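Local coordinates for protein aspartate aminotransferase (PDB 3K7Y) that probably catalyses the pyridoxal-phosphate-dependent transfer of an amino group from L-aspartate to 2-oxoglutarate, giving oxaloacetate and L-glutamate, and works as a homodimer, at residues 136-139 / 140-144. Sequence-based numbering, arbitrary orientation.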
loop_
_atom_site.group_PDB
_atom_site.type_symbol
_atom_site.label_atom_id
_atom_site.label_comp_id
_atom_site.label_asym_id
_atom_site.label_seq_id
_atom_site.Cartn_x
_atom_site.Cartn_y
_atom_site.Cartn_z
ATOM N N VAL A 136 12.167 8.981 12.061
ATOM C CA VAL A 136 13.617 8.785 12.010
ATOM C C VAL A 136 13.939 7.723 10.973
ATOM O O VAL A 136 14.701 8.004 10.036
ATOM C CB VAL A 136 14.252 8.401 13.357
ATOM C CG1 VAL A 136 15.722 8.192 13.188
ATOM C CG2 VAL A 136 14.035 9.482 14.383
ATOM N N ASN A 137 13.338 6.536 11.118
ATOM C CA ASN A 137 13.634 5.409 10.219
ATOM C C ASN A 137 13.308 5.724 8.762
ATOM O O ASN A 137 14.102 5.468 7.863
ATOM C CB ASN A 137 12.900 4.124 10.645
ATOM C CG ASN A 137 13.385 2.875 9.871
ATOM O OD1 ASN A 137 14.515 2.416 10.056
ATOM N ND2 ASN A 137 12.539 2.338 9.010
ATOM N N MET A 138 12.134 6.289 8.547
ATOM C CA MET A 138 11.678 6.581 7.200
ATOM C C MET A 138 12.559 7.628 6.505
ATOM O O MET A 138 12.895 7.481 5.331
ATOM C CB MET A 138 10.239 7.060 7.216
ATOM C CG MET A 138 9.234 6.074 7.719
ATOM S SD MET A 138 7.708 6.657 6.985
ATOM C CE MET A 138 7.391 5.362 5.806
ATOM N N ILE A 139 12.921 8.684 7.232
ATOM C CA ILE A 139 13.768 9.728 6.680
ATOM C C ILE A 139 15.148 9.188 6.359
ATOM O O ILE A 139 15.611 9.297 5.225
ATOM C CB ILE A 139 13.913 10.920 7.635
ATOM C CG1 ILE A 139 12.718 11.853 7.490
ATOM C CG2 ILE A 139 15.177 11.705 7.312
ATOM C CD1 ILE A 139 11.723 11.765 8.587
ATOM N N GLU A 140 15.781 8.596 7.370
ATOM C CA GLU A 140 17.190 8.266 7.334
ATOM C C GLU A 140 17.470 7.193 6.326
ATOM O O GLU A 140 18.319 7.352 5.448
ATOM C CB GLU A 140 17.650 7.810 8.709
ATOM C CG GLU A 140 18.017 8.960 9.656
ATOM C CD GLU A 140 19.178 8.567 10.543
ATOM O OE1 GLU A 140 18.949 7.697 11.421
ATOM O OE2 GLU A 140 20.315 9.086 10.327
ATOM N N SER A 141 16.742 6.100 6.433
ATOM C CA SER A 141 16.939 4.997 5.500
ATOM C C SER A 141 16.709 5.349 4.025
ATOM O O SER A 141 16.791 4.465 3.185
ATOM C CB SER A 141 16.152 3.736 5.921
ATOM O OG SER A 141 14.745 3.934 5.916
ATOM N N ARG A 142 16.449 6.616 3.690
ATOM C CA ARG A 142 16.614 7.062 2.282
ATOM C C ARG A 142 17.610 8.188 2.069
ATOM O O ARG A 142 17.516 8.948 1.101
ATOM C CB ARG A 142 15.293 7.295 1.536
ATOM C CG ARG A 142 14.241 8.058 2.246
ATOM C CD ARG A 142 12.885 7.749 1.627
ATOM N NE ARG A 142 12.162 6.752 2.400
ATOM C CZ ARG A 142 10.953 6.287 2.086
ATOM N NH1 ARG A 142 10.322 6.710 0.994
ATOM N NH2 ARG A 142 10.379 5.374 2.860
ATOM N N GLY A 143 18.592 8.250 2.964
ATOM C CA GLY A 143 19.747 9.135 2.821
ATOM C C GLY A 143 19.451 10.625 2.742
ATOM O O GLY A 143 19.951 11.314 1.840
ATOM N N PHE A 144 18.611 11.111 3.655
ATOM C CA PHE A 144 18.474 12.531 3.896
ATOM C C PHE A 144 19.352 12.794 5.122
ATOM O O PHE A 144 19.646 11.864 5.883
ATOM C CB PHE A 144 17.047 12.871 4.317
ATOM C CG PHE A 144 16.019 12.872 3.209
ATOM C CD1 PHE A 144 15.920 13.941 2.329
ATOM C CD2 PHE A 144 15.064 11.846 3.125
ATOM C CE1 PHE A 144 14.938 13.950 1.347
ATOM C CE2 PHE A 144 14.075 11.848 2.142
ATOM C CZ PHE A 144 14.017 12.888 1.258
#
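Residues 136-139 and 140-144 meet in a local contact at the C-terminal end of helix 133-140, where the last turn unwinds into the loop that leads to strand 145-153. Glu140 N still makes a regular helical bond to Val136 O (2.9 Å), and the two side chains run alongside each other, Val136 CG1 lying 3.7 Å from Glu140 OE1. One residue on, Asn137 O is gripped twice by Ser141: the backbone N reaches it at 3.1 Å and OG at 2.6 Å, from opposite faces of the carbonyl plane. The hydroxyl can fold back because OG sits between the backbone N and the carbonyl carbon (chi1 63°). Arg142 also turns back along the helix end beside Met138; its NE makes a weak, bent bond to Met138 O (3.1 Å, 128° at the hydrogen). On the side toward strand 124-128, where both touch Leu125, Ile139 CG2 packs against Phe144 CB at 3.7 Å, the side chains crossing at about a right angle, while Ile139 O lies in the ring plane, 3.3 Å from Phe144 CD2 at the edge. Lys118 makes a cation-pi contact with the Phe144 ring. Met138 faces helix 105-118, touching Thr107, a cofactor-binding residue. At the dimer interface, Asn137 and Ser141 touch Lys284, and Met138 and Arg142 touch Phe285, both of the second subunit. A type I turn from Glu140 to Gly143 is closed by Gly143 N to Glu140 O (2.7 Å). The arrangement is the return from helix to strand in a beta-alpha-beta crossover of the large cofactor-binding domain of fold type I aminotransferases.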